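PDB 5DEC: GTP pyrophosphokinase YjbM from Bacillus subtilis, which catalyses pyrophosphate transfer from ATP to GDP or GTP, making the alarmones ppGpp and pppGpp of the bacterial stringent response, as an allosterically activated homotetramer. Local coordinates for residues D11-F16 against K55-I60; V29-I34 against E48-R53; G122-H127 against R189-M194. One frame throughout, in Å; residues are numbered along the deposited sequence.

Contacts 1 and 2 both use helix 11-38, near its start and further along it. Contact 1 meets helix 57-66 and contact 2 the preceding strand 49-54, so contact 2 is nested within the loop closed by contact 1; their centres lie about 23 Å apart. Contact 3 follows in series, on the other side of the chain's centre from contact 1, about 32 Å away between centres. It reaches the same sheet as contact 2, about 20 Å away between centres. Contact 1 borders the ATP and magnesium site, Leu-31 and Lys-32 of contact 2 belong to the allosteric pppGpp site, and segment 122-127 of contact 3 holds the product-binding His-127.

Contact 1: residues D11-F16 against K55-I60; sequences DKWERF and KPVASI. Unlike the reference sequence in segment 11-16: Asp-11 (reference Lys), Lys-12 (reference Gln).
Trp-13 lays one face of its indole over CG1 of Val-57, and this overlap accounts for most of the contact. The methyl carbon stands over the middle of the ring system, nearest the shared bond: CG1 of Val-57 is 3.5 Å from CD2 of Trp-13. It also lies only 13° off the normal of the five-membered ring, a CH-pi contact made squarely over the face. With CG1 of Val-57 anti to its own backbone N (chi1 -177°), that methyl is the one presented to the indole, while CG2 reaches back to CB of Trp-13 at 4.2 Å.

One helical turn further on, Ile-60 meets the far end of the six-membered ring obliquely. Its CG2 lies 4.0 Å from CH2 of Trp-13, and its CD1 is equally distant from CZ3 of Trp-13. The two side chains run past one another in opposite directions; the isoleucine borders the outer end of the indole, whereas the valine lies over its middle. No hydrogen bond crosses the interface, which is wholly apolar. Replacing Trp-13 by an alanine would probably uncover CG1 of Val-57 and open a gap beside CG2 and CD1 of Ile-60.

Pro-56 is the N-cap of helix 57-66, and its carbonyl O receives the N-H of Ile-60 at 2.9 Å from O to N; three residues apart, Val-57 and Ile-60 fall on the same face of the first turn. Flanking them are ATP-binding residues, Ser-59 and Lys-55, the latter paired with the magnesium ligand Asp-79. Leu-17 of helix 11-38 continues the packing on Val-57 and Ile-60, and Ile-74 and Leu-61 also touch Trp-13, so the first turns of helices 11-38 and 57-66 meet beside the loop that leads to strand 81-87.

Contact 2: residues V29-I34 against E48-R53; sequences VKLKGI and EFVTGR
No flat side chain takes part where Lys-32 and Leu-31 meet Val-50: the one aromatic ring, Phe-49, has Thr-51 CG2 at its edge, in its plane, and does not approach the helix. The contact is aliphatic instead. Val-50 points at the helix and receives Lys-32 and Leu-31 together. CG of Lys-32 lies 4.0 Å from CB of Val-50, the lysine chain crossing the valine at a slant, and CB of Leu-31 is 4.2 Å from CG1 of Val-50.

Beyond CG the lysine is fully extended (chi3 -179°), which carries its CE alongside the strand to 3.5 Å from the carbonyl O of Val-50. The ammonium stops short of a direct bond and works through a water, which accepts from NZ of Lys-32 at 2.7 Å and donates to O of Val-50 at 2.9 Å. The lysine thus shields the valine with its carbons, and its ammonium is linked to the strand's carbonyl through the water.

Residues 29-34, with Glu-48 and Phe-49, belong to the allosteric pppGpp site shared between neighbouring subunits. Glu-48 and Phe-49 form a classic beta bulge opposite Met-86, so strand 49-54 is irregular where it joins strand 81-87. Helix 11-38 covers this strand, outermost in the sheet of its own chain, and Leu-31 reaches past it to Leu-83 and Ile-85 of strand 81-87 and Leu-100 of helix 90-102.

Contact 3: residues G122-H127 against R189-M194; sequences GYRSYH and RLDEEM
Arg-124 turns its CG anti to its own carbonyl carbon, then bends at chi3 (58°), which brings its guanidinium toward Asp-191, whose CG is likewise anti to the carbonyl carbon. The two side chains approach from opposite directions and meet in a salt bridge made through a single bond. NH2 of Arg-124 donates a hydrogen to OD2 of Asp-191 at 2.5 Å, a length short enough to be read with caution, with an N-H...O angle of 151°.

The acceptor lies near the guanidinium plane, at its edge, and OD2 takes the bond on its anti lone pair, away from OD1. Guanidinium and carboxylate are turned 54° from each other. With OD1 taking no part, this is not the flat, two-pronged pairing, and NH1 of Arg-124 makes no bond to OD2 of Asp-191, at 3.7 Å. The same oxygen also bonds Thr-151 OG1, so two partners hold it. As both residues are buried, each charge probably depends on the other for compensation.

On the other side of the backbone, Tyr-123 and His-127 are bonded to each other, OH of Tyr-123 to NE2 of His-127 at 2.7 Å, each atom meeting the other ring at its edge and in its plane. The bond is likely to restrict the rotation of His-127, which binds the alarmone product and touches Glu-146, the inferred proton acceptor. Tyr-123 is thus a second-shell residue to the product site, its hydroxyl also bonded by Arg-150.

Segment 122-127 leads into strand 126-136, next to strand 139-151. From the loop just before this strand, the ion pair reaches helix 174-202 past helix 152-167, whose Met-154 touches both Arg-124 and Asp-191. Glu-193 forms a salt bridge with Arg-182 of a neighbouring subunit, so the same helix packs on its own chain and on another.

Contact 1: residues D11-F16 against K55-I60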
loop_
_atom_site.group_PDB
_atom_site.type_symbol
_atom_site.label_atom_id
_atom_site.label_comp_id
_atom_site.label_asym_id
_atom_site.label_seq_id
_atom_site.Cartn_x
_atom_site.Cartn_y
_atom_site.Cartn_z
ATOM N N ASP B 11 -5.510 2.253 25.936
ATOM C CA ASP B 11 -4.410 1.871 25.056
ATOM C C ASP B 11 -3.742 0.583 25.542
ATOM O O ASP B 11 -2.830 0.068 24.894
ATOM C CB ASP B 11 -3.425 3.017 24.851
ATOM C CG ASP B 11 -3.805 3.867 23.640
ATOM O OD1 ASP B 11 -5.023 3.983 23.369
ATOM O OD2 ASP B 11 -2.908 4.381 22.938
ATOM N N LYS B 12 -4.157 0.102 26.714
ATOM C CA LYS B 12 -3.798 -1.251 27.118
ATOM C C LYS B 12 -4.410 -2.177 26.069
ATOM O O LYS B 12 -3.848 -3.219 25.739
ATOM C CB LYS B 12 -4.311 -1.600 28.515
ATOM C CG LYS B 12 -3.589 -0.894 29.644
ATOM C CD LYS B 12 -3.842 -1.591 30.970
ATOM C CE LYS B 12 -3.239 -0.800 32.114
ATOM N NZ LYS B 12 -1.758 -0.709 31.979
ATOM N N TRP B 13 -5.569 -1.774 25.547
ATOM C CA TRP B 13 -6.246 -2.499 24.472
ATOM C C TRP B 13 -5.434 -2.442 23.197
ATOM O O TRP B 13 -5.212 -3.458 22.544
ATOM C CB TRP B 13 -7.628 -1.919 24.180
ATOM C CG TRP B 13 -8.730 -2.535 24.939
ATOM C CD1 TRP B 13 -9.428 -1.985 25.970
ATOM C CD2 TRP B 13 -9.271 -3.841 24.734
ATOM N NE1 TRP B 13 -10.381 -2.868 26.416
ATOM C CE2 TRP B 13 -10.302 -4.017 25.674
ATOM C CE3 TRP B 13 -8.983 -4.879 23.842
ATOM C CZ2 TRP B 13 -11.049 -5.189 25.748
ATOM C CZ3 TRP B 13 -9.723 -6.043 23.919
ATOM C CH2 TRP B 13 -10.744 -6.188 24.865
ATOM N N GLU B 14 -4.992 -1.239 22.851
ATOM C CA GLU B 14 -4.300 -1.027 21.596
ATOM C C GLU B 14 -2.936 -1.696 21.643
ATOM O O GLU B 14 -2.417 -2.131 20.619
ATOM C CB GLU B 14 -4.165 0.473 21.314
ATOM C CG GLU B 14 -4.366 0.878 19.859
ATOM C CD GLU B 14 -5.717 0.472 19.290
ATOM O OE1 GLU B 14 -6.693 0.336 20.062
ATOM O OE2 GLU B 14 -5.801 0.298 18.057
ATOM N N ARG B 15 -2.391 -1.833 22.847
ATOM C CA ARG B 15 -1.154 -2.571 23.031
ATOM C C ARG B 15 -1.426 -4.081 22.940
ATOM O O ARG B 15 -0.598 -4.831 22.429
ATOM C CB ARG B 15 -0.492 -2.175 24.368
ATOM C CG ARG B 15 0.037 -3.304 25.238
ATOM C CD ARG B 15 0.349 -2.806 26.660
ATOM N NE ARG B 15 1.192 -1.607 26.649
ATOM C CZ ARG B 15 0.917 -0.479 27.302
ATOM N NH1 ARG B 15 -0.178 -0.385 28.051
ATOM N NH2 ARG B 15 1.745 0.555 27.214
ATOM N N PHE B 16 -2.597 -4.512 23.408
ATOM C CA PHE B 16 -3.024 -5.916 23.315
ATOM C C PHE B 16 -3.246 -6.357 21.863
ATOM O O PHE B 16 -3.037 -7.514 21.513
ATOM C CB PHE B 16 -4.317 -6.119 24.111
ATOM C CG PHE B 16 -4.975 -7.468 23.910
ATOM C CD1 PHE B 16 -4.461 -8.606 24.510
ATOM C CD2 PHE B 16 -6.131 -7.584 23.152
ATOM C CE1 PHE B 16 -5.067 -9.836 24.330
ATOM C CE2 PHE B 16 -6.743 -8.811 22.973
ATOM C CZ PHE B 16 -6.210 -9.937 23.564
ATOM N N LYS B 55 -10.619 -7.266 14.905
ATOM C CA LYS B 55 -11.903 -6.892 15.485
ATOM C C LYS B 55 -11.815 -5.625 16.338
ATOM O O LYS B 55 -10.931 -5.505 17.181
ATOM C CB LYS B 55 -12.425 -8.043 16.340
ATOM C CG LYS B 55 -13.920 -8.248 16.285
ATOM C CD LYS B 55 -14.292 -9.696 16.566
ATOM C CE LYS B 55 -15.554 -10.090 15.817
ATOM N NZ LYS B 55 -16.135 -11.356 16.348
ATOM N N PRO B 56 -12.722 -4.663 16.102
ATOM C CA PRO B 56 -12.744 -3.463 16.946
ATOM C C PRO B 56 -13.030 -3.834 18.403
ATOM O O PRO B 56 -13.732 -4.809 18.664
ATOM C CB PRO B 56 -13.872 -2.619 16.338
ATOM C CG PRO B 56 -14.043 -3.140 14.944
ATOM C CD PRO B 56 -13.716 -4.602 15.018
ATOM N N VAL B 57 -12.465 -3.069 19.328
ATOM C CA VAL B 57 -12.586 -3.328 20.757
ATOM C C VAL B 57 -14.040 -3.510 21.207
ATOM O O VAL B 57 -14.352 -4.418 21.980
ATOM C CB VAL B 57 -11.931 -2.196 21.558
ATOM C CG1 VAL B 57 -11.989 -2.497 23.042
ATOM C CG2 VAL B 57 -10.492 -2.023 21.116
ATOM N N ALA B 58 -14.920 -2.644 20.712
ATOM C CA ALA B 58 -16.349 -2.728 20.999
ATOM C C ALA B 58 -16.900 -4.095 20.610
ATOM O O ALA B 58 -17.654 -4.721 21.362
ATOM C CB ALA B 58 -17.104 -1.624 20.273
ATOM N N SER B 59 -16.531 -4.546 19.416
ATOM C CA SER B 59 -17.058 -5.792 18.891
ATOM C C SER B 59 -16.468 -6.981 19.641
ATOM O O SER B 59 -17.120 -8.013 19.769
ATOM C CB SER B 59 -16.774 -5.902 17.394
ATOM O OG SER B 59 -17.114 -7.193 16.914
ATOM N N ILE B 60 -15.239 -6.835 20.140
ATOM C CA ILE B 60 -14.630 -7.870 20.974
ATOM C C ILE B 60 -15.398 -7.988 22.286
ATOM O O ILE B 60 -15.782 -9.086 22.692
ATOM C CB ILE B 60 -13.136 -7.588 21.285
ATOM C CG1 ILE B 60 -12.289 -7.647 20.014
ATOM C CG2 ILE B 60 -12.597 -8.624 22.261
ATOM C CD1 ILE B 60 -10.825 -7.290 20.249
#

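Contact 2: residues V29-I34 against E48-R53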
loop_
_atom_site.group_PDB
_atom_site.type_symbol
_atom_site.label_atom_id
_atom_site.label_comp_id
_atom_site.label_asym_id
_atom_site.label_seq_id
_atom_site.Cartn_x
_atom_site.Cartn_y
_atom_site.Cartn_z
ATOM N N VAL B 29 0.116 -10.388 3.116
ATOM C CA VAL B 29 1.115 -10.372 2.059
ATOM C C VAL B 29 1.441 -11.793 1.594
ATOM O O VAL B 29 1.656 -12.047 0.391
ATOM C CB VAL B 29 2.409 -9.656 2.519
ATOM C CG1 VAL B 29 3.517 -9.798 1.465
ATOM C CG2 VAL B 29 2.104 -8.226 2.766
ATOM N N LYS B 30 1.492 -12.715 2.553
ATOM C CA LYS B 30 1.735 -14.119 2.226
ATOM C C LYS B 30 0.647 -14.662 1.303
ATOM O O LYS B 30 0.930 -15.186 0.243
ATOM C CB LYS B 30 1.814 -14.958 3.504
ATOM C CG LYS B 30 3.182 -14.822 4.243
ATOM C CD LYS B 30 3.099 -15.379 5.654
ATOM C CE LYS B 30 4.458 -15.327 6.395
ATOM N NZ LYS B 30 5.398 -16.315 5.816
ATOM N N LEU B 31 -0.602 -14.523 1.709
ATOM C CA LEU B 31 -1.702 -15.120 0.939
ATOM C C LEU B 31 -1.917 -14.446 -0.424
ATOM O O LEU B 31 -2.292 -15.107 -1.419
ATOM C CB LEU B 31 -2.975 -15.075 1.776
ATOM C CG LEU B 31 -2.904 -15.874 3.076
ATOM C CD1 LEU B 31 -4.185 -15.697 3.859
ATOM C CD2 LEU B 31 -2.651 -17.339 2.785
ATOM N N LYS B 32 -1.662 -13.142 -0.492
ATOM C CA LYS B 32 -1.730 -12.441 -1.773
ATOM C C LYS B 32 -0.658 -12.917 -2.734
ATOM O O LYS B 32 -0.785 -12.744 -3.938
ATOM C CB LYS B 32 -1.605 -10.919 -1.576
ATOM C CG LYS B 32 -2.853 -10.286 -0.999
ATOM C CD LYS B 32 -2.649 -8.820 -0.601
ATOM C CE LYS B 32 -3.947 -8.264 -0.001
ATOM N NZ LYS B 32 -3.778 -6.910 0.587
ATOM N N GLY B 33 0.390 -13.537 -2.206
ATOM C CA GLY B 33 1.446 -14.091 -3.039
ATOM C C GLY B 33 1.005 -15.298 -3.848
ATOM O O GLY B 33 1.623 -15.645 -4.849
ATOM N N ILE B 34 -0.049 -15.963 -3.392
ATOM C CA ILE B 34 -0.561 -17.143 -4.080
ATOM C C ILE B 34 -1.046 -16.757 -5.468
ATOM O O ILE B 34 -0.668 -17.377 -6.460
ATOM C CB ILE B 34 -1.700 -17.805 -3.278
ATOM C CG1 ILE B 34 -1.153 -18.416 -1.988
ATOM C CG2 ILE B 34 -2.412 -18.872 -4.121
ATOM C CD1 ILE B 34 -2.221 -18.847 -1.024
ATOM N N GLU B 48 -9.057 -14.858 -5.815
ATOM C CA GLU B 48 -9.358 -13.637 -6.529
ATOM C C GLU B 48 -8.825 -12.431 -5.719
ATOM O O GLU B 48 -8.089 -11.606 -6.248
ATOM C CB GLU B 48 -10.870 -13.541 -6.770
ATOM C CG GLU B 48 -11.265 -12.526 -7.788
ATOM C CD GLU B 48 -10.989 -13.002 -9.205
ATOM O OE1 GLU B 48 -10.374 -14.082 -9.386
ATOM O OE2 GLU B 48 -11.393 -12.285 -10.141
ATOM N N PHE B 49 -9.183 -12.328 -4.442
ATOM C CA PHE B 49 -8.514 -11.354 -3.586
ATOM C C PHE B 49 -8.590 -11.740 -2.110
ATOM O O PHE B 49 -9.250 -12.712 -1.732
ATOM C CB PHE B 49 -9.083 -9.935 -3.790
ATOM C CG PHE B 49 -10.517 -9.763 -3.354
ATOM C CD1 PHE B 49 -11.571 -10.122 -4.185
ATOM C CD2 PHE B 49 -10.805 -9.186 -2.122
ATOM C CE1 PHE B 49 -12.896 -9.931 -3.775
ATOM C CE2 PHE B 49 -12.131 -8.996 -1.700
ATOM C CZ PHE B 49 -13.174 -9.375 -2.534
ATOM N N VAL B 50 -7.863 -10.988 -1.286
ATOM C CA VAL B 50 -7.673 -11.303 0.122
ATOM C C VAL B 50 -7.892 -10.064 0.973
ATOM O O VAL B 50 -7.339 -9.027 0.667
ATOM C CB VAL B 50 -6.252 -11.844 0.387
ATOM C CG1 VAL B 50 -6.073 -12.205 1.847
ATOM C CG2 VAL B 50 -5.961 -13.045 -0.498
ATOM N N THR B 51 -8.708 -10.164 2.018
ATOM C CA THR B 51 -8.850 -9.059 2.959
ATOM C C THR B 51 -8.528 -9.537 4.359
ATOM O O THR B 51 -8.583 -10.737 4.643
ATOM C CB THR B 51 -10.282 -8.474 2.975
ATOM O OG1 THR B 51 -11.186 -9.421 3.572
ATOM C CG2 THR B 51 -10.738 -8.119 1.563
ATOM N N GLY B 52 -8.245 -8.592 5.247
ATOM C CA GLY B 52 -7.967 -8.925 6.627
ATOM C C GLY B 52 -8.366 -7.796 7.554
ATOM O O GLY B 52 -8.391 -6.628 7.166
ATOM N N ARG B 53 -8.689 -8.157 8.783
ATOM C CA ARG B 53 -9.263 -7.224 9.733
ATOM C C ARG B 53 -9.006 -7.695 11.162
ATOM O O ARG B 53 -9.120 -8.893 11.460
ATOM C CB ARG B 53 -10.769 -7.073 9.424
ATOM C CG ARG B 53 -11.698 -7.047 10.605
ATOM C CD ARG B 53 -11.674 -5.725 11.320
ATOM N NE ARG B 53 -12.299 -4.622 10.611
ATOM C CZ ARG B 53 -13.596 -4.349 10.679
ATOM N NH1 ARG B 53 -14.396 -5.116 11.412
ATOM N NH2 ARG B 53 -14.088 -3.317 10.011
HETATM O O HOH W 1 -6.228 -6.481 1.579
#

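Contact 3: residues G122-H127 against R189-M194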
loop_
_atom_site.group_PDB
_atom_site.type_symbol
_atom_site.label_atom_id
_atom_site.label_comp_id
_atom_site.label_asym_id
_atom_site.label_seq_id
_atom_site.Cartn_x
_atom_site.Cartn_y
_atom_site.Cartn_z
ATOM N N GLY B 122 -29.015 -19.272 5.130
ATOM C CA GLY B 122 -28.282 -19.341 3.880
ATOM C C GLY B 122 -26.809 -18.969 3.911
ATOM O O GLY B 122 -26.202 -18.816 2.849
ATOM N N TYR B 123 -26.228 -18.827 5.103
ATOM C CA TYR B 123 -24.802 -18.478 5.225
ATOM C C TYR B 123 -23.952 -19.579 4.633
ATOM O O TYR B 123 -24.116 -20.745 4.973
ATOM C CB TYR B 123 -24.396 -18.243 6.689
ATOM C CG TYR B 123 -22.923 -17.907 6.907
ATOM C CD1 TYR B 123 -22.432 -16.622 6.670
ATOM C CD2 TYR B 123 -22.029 -18.876 7.360
ATOM C CE1 TYR B 123 -21.081 -16.314 6.868
ATOM C CE2 TYR B 123 -20.683 -18.580 7.569
ATOM C CZ TYR B 123 -20.218 -17.297 7.324
ATOM O OH TYR B 123 -18.888 -17.000 7.530
ATOM N N ARG B 124 -23.074 -19.201 3.712
ATOM C CA ARG B 124 -22.139 -20.129 3.090
ATOM C C ARG B 124 -20.701 -19.605 3.261
ATOM O O ARG B 124 -20.409 -18.473 2.848
ATOM C CB ARG B 124 -22.517 -20.265 1.621
ATOM C CG ARG B 124 -23.907 -20.863 1.432
ATOM C CD ARG B 124 -24.483 -20.510 0.059
ATOM N NE ARG B 124 -23.662 -20.951 -1.055
ATOM C CZ ARG B 124 -23.287 -20.158 -2.058
ATOM N NH1 ARG B 124 -23.635 -18.873 -2.067
ATOM N NH2 ARG B 124 -22.542 -20.646 -3.038
ATOM N N SER B 125 -19.814 -20.428 3.835
ATOM C CA SER B 125 -18.406 -20.058 4.070
ATOM C C SER B 125 -17.614 -21.234 4.646
ATOM O O SER B 125 -18.155 -22.050 5.392
ATOM C CB SER B 125 -18.299 -18.849 5.015
ATOM O OG SER B 125 -16.964 -18.378 5.144
ATOM N N TYR B 126 -16.343 -21.348 4.277
ATOM C CA TYR B 126 -15.483 -22.311 4.953
ATOM C C TYR B 126 -14.584 -21.597 5.957
ATOM O O TYR B 126 -13.940 -20.609 5.609
ATOM C CB TYR B 126 -14.634 -23.074 3.951
ATOM C CG TYR B 126 -13.657 -24.022 4.597
ATOM C CD1 TYR B 126 -14.040 -25.305 4.954
ATOM C CD2 TYR B 126 -12.342 -23.629 4.853
ATOM C CE1 TYR B 126 -13.145 -26.177 5.541
ATOM C CE2 TYR B 126 -11.444 -24.492 5.443
ATOM C CZ TYR B 126 -11.851 -25.764 5.782
ATOM O OH TYR B 126 -10.955 -26.630 6.361
ATOM N N HIS B 127 -14.507 -22.109 7.182
ATOM C CA HIS B 127 -13.664 -21.488 8.192
ATOM C C HIS B 127 -12.518 -22.394 8.602
ATOM O O HIS B 127 -12.685 -23.611 8.754
ATOM C CB HIS B 127 -14.461 -21.137 9.456
ATOM C CG HIS B 127 -15.569 -20.162 9.243
ATOM N ND1 HIS B 127 -16.134 -19.447 10.277
ATOM C CD2 HIS B 127 -16.210 -19.751 8.116
ATOM C CE1 HIS B 127 -17.084 -18.661 9.806
ATOM N NE2 HIS B 127 -17.146 -18.829 8.492
ATOM N N ARG B 189 -27.295 -20.636 -6.611
ATOM C CA ARG B 189 -27.504 -21.068 -7.986
ATOM C C ARG B 189 -26.497 -20.464 -8.950
ATOM O O ARG B 189 -26.079 -21.120 -9.892
ATOM C CB ARG B 189 -28.908 -20.726 -8.490
ATOM C CG ARG B 189 -29.976 -21.685 -7.963
ATOM C CD ARG B 189 -31.305 -21.412 -8.650
ATOM N NE ARG B 189 -31.900 -20.170 -8.177
ATOM C CZ ARG B 189 -32.764 -20.069 -7.174
ATOM N NH1 ARG B 189 -33.171 -21.150 -6.523
ATOM N NH2 ARG B 189 -33.231 -18.873 -6.839
ATOM N N LEU B 190 -26.114 -19.215 -8.718
ATOM C CA LEU B 190 -25.086 -18.603 -9.543
ATOM C C LEU B 190 -23.791 -19.393 -9.430
ATOM O O LEU B 190 -23.150 -19.664 -10.443
ATOM C CB LEU B 190 -24.875 -17.133 -9.146
ATOM C CG LEU B 190 -23.697 -16.399 -9.794
ATOM C CD1 LEU B 190 -23.816 -16.454 -11.310
ATOM C CD2 LEU B 190 -23.644 -14.962 -9.308
ATOM N N ASP B 191 -23.405 -19.764 -8.209
ATOM C CA ASP B 191 -22.176 -20.537 -8.024
ATOM C C ASP B 191 -22.266 -21.889 -8.743
ATOM O O ASP B 191 -21.288 -22.339 -9.326
ATOM C CB ASP B 191 -21.870 -20.740 -6.535
ATOM C CG ASP B 191 -21.075 -19.569 -5.940
ATOM O OD1 ASP B 191 -20.431 -18.817 -6.716
ATOM O OD2 ASP B 191 -21.126 -19.381 -4.699
ATOM N N GLU B 192 -23.443 -22.517 -8.723
ATOM C CA GLU B 192 -23.637 -23.793 -9.414
ATOM C C GLU B 192 -23.428 -23.654 -10.921
ATOM O O GLU B 192 -22.742 -24.469 -11.531
ATOM C CB GLU B 192 -25.039 -24.360 -9.151
ATOM C CG GLU B 192 -25.293 -24.801 -7.721
ATOM C CD GLU B 192 -26.772 -25.135 -7.456
ATOM O OE1 GLU B 192 -27.555 -25.256 -8.427
ATOM O OE2 GLU B 192 -27.153 -25.267 -6.273
ATOM N N GLU B 193 -24.002 -22.608 -11.513
ATOM C CA GLU B 193 -23.856 -22.365 -12.945
ATOM C C GLU B 193 -22.398 -22.078 -13.284
ATOM O O GLU B 193 -21.897 -22.500 -14.317
ATOM C CB GLU B 193 -24.726 -21.182 -13.404
ATOM C CG GLU B 193 -26.221 -21.380 -13.251
ATOM C CD GLU B 193 -26.728 -22.664 -13.914
ATOM O OE1 GLU B 193 -26.214 -23.051 -14.990
ATOM O OE2 GLU B 193 -27.659 -23.274 -13.353
ATOM N N MET B 194 -21.721 -21.351 -12.406
ATOM C CA MET B 194 -20.303 -21.075 -12.582
ATOM C C MET B 194 -19.503 -22.373 -12.532
ATOM O O MET B 194 -18.596 -22.590 -13.347
ATOM C CB MET B 194 -19.797 -20.098 -11.503
ATOM C CG MET B 194 -20.241 -18.647 -11.718
ATOM S SD MET B 194 -19.772 -17.975 -13.321
ATOM C CE MET B 194 -20.319 -16.278 -13.205
#